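Local coordinates for protein methyltransferase FkbM (Methylobacillus flagellatus KT, PDB 2PY6) that probably transfers methyl groups to an acceptor substrate, as a methyltransferase of the FkbM type, at residues L351-K362 and L379-Y390. Numbering follows the deposited sequence.
Sequences LKGARRAISEHK and LTNYILSIRPDY
Arg-387 reaches across to the end of helix 355-361, where its NH1 donates to Ser-359 O (2.7 Å, N-H...O 145°) with the oxygen close to the guanidinium plane. The same group grips Asp-389 side-on, NE to OD1 (2.8 Å) and NH2 to OD2, each oxygen met on its syn side. Lys-362 CB lies over one guanidinium face, toward its rim and 3.6 Å from Arg-387 NE, and the extended lysine crosses the arginine at about a right angle; two waters link its NZ to Asp-389, one through OD2 and one through the backbone O. A leucine in place of Arg-387 would probably leave Ser-359 O without this donor and Asp-389 without its salt-bridge mate, freer to turn. With CG1 beside the backbone N (chi1 -67°), Ile-358 turns CG2 to Ile-386 CD1 (3.6 Å) and the edge of the Tyr-390 ring, whose OH bonds Pro-363 O. At the other end, Lys-352 CG lies over one face of Tyr-382, 3.9 Å from the ring centroid, in a CH-pi contact, while Tyr-382 OH abuts Arg-355 CB. Leu-351 CD1 packs on Ile-383 CD1 and Leu-379 CD2; both leucines touch Ile-367 of strand 364-368. Helices 355-361 and 379-386, crossing at -57°, precede and follow that strand in a class I (Rossmann-like) methyltransferase fold.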
loop_
_atom_site.group_PDB
_atom_site.type_symbol
_atom_site.label_atom_id
_atom_site.label_comp_id
_atom_site.label_asym_id
_atom_site.label_seq_id
_atom_site.Cartn_x
_atom_site.Cartn_y
_atom_site.Cartn_z
ATOM N N LEU A 351 -33.269 25.899 -3.021
ATOM C CA LEU A 351 -33.282 26.955 -3.993
ATOM C C LEU A 351 -34.344 28.007 -3.689
ATOM O O LEU A 351 -34.116 29.199 -3.907
ATOM C CB LEU A 351 -33.511 26.388 -5.405
ATOM C CG LEU A 351 -32.340 25.627 -6.051
ATOM C CD1 LEU A 351 -32.831 24.822 -7.251
ATOM C CD2 LEU A 351 -31.252 26.544 -6.455
ATOM N N LYS A 352 -35.487 27.580 -3.175
ATOM C CA LYS A 352 -36.547 28.512 -2.797
ATOM C C LYS A 352 -36.072 29.361 -1.636
ATOM O O LYS A 352 -36.426 30.511 -1.546
ATOM C CB LYS A 352 -37.818 27.772 -2.394
ATOM C CG LYS A 352 -38.476 27.023 -3.538
ATOM C CD LYS A 352 -39.613 26.214 -3.038
ATOM C CE LYS A 352 -40.448 25.755 -4.198
ATOM N NZ LYS A 352 -41.569 24.947 -3.744
ATOM N N GLY A 353 -35.264 28.785 -0.758
ATOM C CA GLY A 353 -34.649 29.543 0.341
ATOM C C GLY A 353 -33.538 30.510 -0.096
ATOM O O GLY A 353 -33.025 31.271 0.720
ATOM N N ALA A 354 -33.167 30.469 -1.379
ATOM C CA ALA A 354 -32.190 31.381 -1.978
ATOM C C ALA A 354 -32.820 32.253 -3.073
ATOM O O ALA A 354 -32.105 32.914 -3.823
ATOM C CB ALA A 354 -30.995 30.555 -2.554
ATOM N N ARG A 355 -34.153 32.314 -3.142
ATOM C CA ARG A 355 -34.801 33.035 -4.235
ATOM C C ARG A 355 -34.474 34.491 -4.383
ATOM O O ARG A 355 -34.482 34.962 -5.507
ATOM C CB ARG A 355 -36.334 32.849 -4.279
ATOM C CG ARG A 355 -37.111 33.346 -3.138
ATOM C CD ARG A 355 -38.522 32.746 -3.156
ATOM N NE ARG A 355 -39.321 33.159 -1.988
ATOM C CZ ARG A 355 -39.558 32.449 -0.875
ATOM N NH1 ARG A 355 -39.092 31.209 -0.682
ATOM N NH2 ARG A 355 -40.317 32.998 0.076
ATOM N N ARG A 356 -34.225 35.194 -3.280
ATOM C CA ARG A 356 -33.886 36.610 -3.318
ATOM C C ARG A 356 -32.499 36.763 -3.915
ATOM O O ARG A 356 -32.268 37.609 -4.755
ATOM C CB ARG A 356 -33.939 37.232 -1.916
ATOM C CG ARG A 356 -35.364 37.391 -1.366
ATOM C CD ARG A 356 -35.424 37.416 0.158
ATOM N NE ARG A 356 -34.356 38.220 0.732
ATOM C CZ ARG A 356 -33.836 38.047 1.946
ATOM N NH1 ARG A 356 -34.281 37.102 2.779
ATOM N NH2 ARG A 356 -32.840 38.836 2.338
ATOM N N ALA A 357 -31.574 35.918 -3.494
ATOM C CA ALA A 357 -30.221 35.973 -4.029
ATOM C C ALA A 357 -30.217 35.669 -5.545
ATOM O O ALA A 357 -29.557 36.352 -6.342
ATOM C CB ALA A 357 -29.328 34.967 -3.290
ATOM N N ILE A 358 -30.934 34.621 -5.919
ATOM C CA ILE A 358 -30.993 34.172 -7.311
ATOM C C ILE A 358 -31.712 35.207 -8.164
ATOM O O ILE A 358 -31.155 35.680 -9.153
ATOM C CB ILE A 358 -31.592 32.735 -7.426
ATOM C CG1 ILE A 358 -30.634 31.703 -6.797
ATOM C CG2 ILE A 358 -31.847 32.342 -8.903
ATOM C CD1 ILE A 358 -31.294 30.327 -6.490
ATOM N N SER A 359 -32.921 35.592 -7.770
ATOM C CA SER A 359 -33.726 36.543 -8.554
ATOM C C SER A 359 -33.139 37.941 -8.617
ATOM O O SER A 359 -33.155 38.561 -9.651
ATOM C CB SER A 359 -35.163 36.653 -8.006
ATOM O OG SER A 359 -35.174 37.232 -6.723
ATOM N N GLU A 360 -32.611 38.435 -7.504
ATOM C CA GLU A 360 -32.080 39.789 -7.474
ATOM C C GLU A 360 -30.688 39.970 -8.060
ATOM O O GLU A 360 -30.436 40.987 -8.685
ATOM C CB GLU A 360 -32.097 40.323 -6.049
ATOM C CG GLU A 360 -33.494 40.456 -5.481
ATOM C CD GLU A 360 -33.497 40.899 -4.009
ATOM O OE1 GLU A 360 -32.438 41.336 -3.487
ATOM O OE2 GLU A 360 -34.565 40.789 -3.375
ATOM N N HIS A 361 -29.808 38.982 -7.890
ATOM C CA HIS A 361 -28.403 39.102 -8.321
ATOM C C HIS A 361 -27.850 38.186 -9.418
ATOM O O HIS A 361 -26.702 38.369 -9.843
ATOM C CB HIS A 361 -27.535 38.976 -7.090
ATOM C CG HIS A 361 -27.868 39.993 -6.053
ATOM N ND1 HIS A 361 -27.616 41.331 -6.242
ATOM C CD2 HIS A 361 -28.471 39.882 -4.842
ATOM C CE1 HIS A 361 -28.045 42.003 -5.185
ATOM N NE2 HIS A 361 -28.575 41.147 -4.329
ATOM N N LYS A 362 -28.640 37.204 -9.840
ATOM C CA LYS A 362 -28.266 36.295 -10.886
ATOM C C LYS A 362 -26.857 35.762 -10.702
ATOM O O LYS A 362 -25.997 35.929 -11.570
ATOM C CB LYS A 362 -28.386 36.962 -12.249
ATOM C CG LYS A 362 -28.391 35.985 -13.422
ATOM C CD LYS A 362 -28.206 36.696 -14.741
ATOM C CE LYS A 362 -27.942 35.747 -15.860
ATOM N NZ LYS A 362 -27.501 36.514 -17.026
ATOM N N LEU A 379 -35.771 21.391 -10.901
ATOM C CA LEU A 379 -34.863 22.426 -10.478
ATOM C C LEU A 379 -34.738 23.504 -11.547
ATOM O O LEU A 379 -34.780 24.673 -11.228
ATOM C CB LEU A 379 -33.491 21.831 -10.137
ATOM C CG LEU A 379 -33.454 20.724 -9.068
ATOM C CD1 LEU A 379 -32.067 20.185 -8.930
ATOM C CD2 LEU A 379 -33.919 21.206 -7.709
ATOM N N THR A 380 -34.597 23.109 -12.811
ATOM C CA THR A 380 -34.486 24.055 -13.925
ATOM C C THR A 380 -35.754 24.911 -14.026
ATOM O O THR A 380 -35.675 26.153 -14.135
ATOM C CB THR A 380 -34.250 23.318 -15.271
ATOM O OG1 THR A 380 -33.032 22.572 -15.219
ATOM C CG2 THR A 380 -34.118 24.286 -16.392
ATOM N N ASN A 381 -36.909 24.254 -13.958
ATOM C CA ASN A 381 -38.178 24.951 -14.054
ATOM C C ASN A 381 -38.321 25.970 -12.938
ATOM O O ASN A 381 -38.830 27.061 -13.157
ATOM C CB ASN A 381 -39.358 23.965 -14.007
ATOM C CG ASN A 381 -39.544 23.179 -15.318
ATOM O OD1 ASN A 381 -39.028 23.559 -16.365
ATOM N ND2 ASN A 381 -40.320 22.085 -15.250
ATOM N N TYR A 382 -37.878 25.602 -11.728
ATOM C CA TYR A 382 -37.971 26.518 -10.603
ATOM C C TYR A 382 -37.075 27.746 -10.806
ATOM O O TYR A 382 -37.522 28.883 -10.629
ATOM C CB TYR A 382 -37.695 25.854 -9.233
ATOM C CG TYR A 382 -37.783 26.932 -8.177
ATOM C CD1 TYR A 382 -39.023 27.483 -7.831
ATOM C CD2 TYR A 382 -36.637 27.501 -7.633
ATOM C CE1 TYR A 382 -39.132 28.556 -6.937
ATOM C CE2 TYR A 382 -36.722 28.552 -6.700
ATOM C CZ TYR A 382 -37.967 29.093 -6.379
ATOM O OH TYR A 382 -38.042 30.139 -5.470
ATOM N N ILE A 383 -35.808 27.511 -11.116
ATOM C CA ILE A 383 -34.854 28.597 -11.286
ATOM C C ILE A 383 -35.279 29.578 -12.359
ATOM O O ILE A 383 -35.158 30.774 -12.161
ATOM C CB ILE A 383 -33.410 28.038 -11.579
ATOM C CG1 ILE A 383 -32.852 27.454 -10.304
ATOM C CG2 ILE A 383 -32.494 29.134 -12.093
ATOM C CD1 ILE A 383 -31.700 26.455 -10.488
ATOM N N LEU A 384 -35.764 29.077 -13.495
ATOM C CA LEU A 384 -36.183 29.952 -14.598
ATOM C C LEU A 384 -37.437 30.756 -14.296
ATOM O O LEU A 384 -37.644 31.814 -14.857
ATOM C CB LEU A 384 -36.376 29.163 -15.892
ATOM C CG LEU A 384 -35.131 28.546 -16.511
ATOM C CD1 LEU A 384 -35.486 27.759 -17.770
ATOM C CD2 LEU A 384 -34.090 29.599 -16.799
ATOM N N SER A 385 -38.263 30.272 -13.382
ATOM C CA SER A 385 -39.473 30.973 -12.999
ATOM C C SER A 385 -39.116 32.204 -12.147
ATOM O O SER A 385 -39.889 33.145 -12.059
ATOM C CB SER A 385 -40.413 30.025 -12.215
ATOM O OG SER A 385 -39.993 29.832 -10.865
ATOM N N ILE A 386 -37.953 32.201 -11.509
ATOM C CA ILE A 386 -37.552 33.328 -10.683
ATOM C C ILE A 386 -36.463 34.200 -11.319
ATOM O O ILE A 386 -36.252 35.331 -10.899
ATOM C CB ILE A 386 -37.113 32.887 -9.263
ATOM C CG1 ILE A 386 -35.910 31.945 -9.307
ATOM C CG2 ILE A 386 -38.308 32.295 -8.505
ATOM C CD1 ILE A 386 -35.229 31.755 -7.969
ATOM N N ARG A 387 -35.769 33.657 -12.312
ATOM C CA ARG A 387 -34.718 34.371 -13.020
ATOM C C ARG A 387 -34.666 33.787 -14.434
ATOM O O ARG A 387 -33.798 32.932 -14.739
ATOM C CB ARG A 387 -33.403 34.153 -12.292
ATOM C CG ARG A 387 -32.278 34.986 -12.852
ATOM C CD ARG A 387 -32.397 36.415 -12.403
ATOM N NE ARG A 387 -31.822 37.330 -13.386
ATOM C CZ ARG A 387 -31.637 38.624 -13.185
ATOM N NH1 ARG A 387 -31.867 39.168 -11.996
ATOM N NH2 ARG A 387 -31.133 39.360 -14.157
ATOM N N PRO A 388 -35.612 34.204 -15.297
ATOM C CA PRO A 388 -35.737 33.598 -16.643
ATOM C C PRO A 388 -34.641 33.873 -17.683
ATOM O O PRO A 388 -34.598 33.162 -18.671
ATOM C CB PRO A 388 -37.106 34.117 -17.155
ATOM C CG PRO A 388 -37.449 35.262 -16.353
ATOM C CD PRO A 388 -36.647 35.227 -15.055
ATOM N N ASP A 389 -33.748 34.837 -17.441
ATOM C CA ASP A 389 -32.680 35.191 -18.393
ATOM C C ASP A 389 -31.393 34.346 -18.268
ATOM O O ASP A 389 -30.392 34.658 -18.904
ATOM C CB ASP A 389 -32.343 36.699 -18.300
ATOM C CG ASP A 389 -31.706 37.099 -16.964
ATOM O OD1 ASP A 389 -31.714 36.294 -16.011
ATOM O OD2 ASP A 389 -31.216 38.243 -16.872
ATOM N N TYR A 390 -31.406 33.300 -17.436
ATOM C CA TYR A 390 -30.231 32.439 -17.319
ATOM C C TYR A 390 -30.008 31.589 -18.567
ATOM O O TYR A 390 -30.955 31.166 -19.218
ATOM C CB TYR A 390 -30.372 31.439 -16.188
ATOM C CG TYR A 390 -29.954 31.851 -14.805
ATOM C CD1 TYR A 390 -28.635 32.166 -14.524
ATOM C CD2 TYR A 390 -30.857 31.803 -13.735
ATOM C CE1 TYR A 390 -28.227 32.474 -13.225
ATOM C CE2 TYR A 390 -30.467 32.118 -12.447
ATOM C CZ TYR A 390 -29.140 32.436 -12.190
ATOM O OH TYR A 390 -28.751 32.724 -10.906
HETATM O O HOH W 1 -27.667 34.684 -19.035
HETATM O O HOH W 2 -28.907 39.016 -17.711
#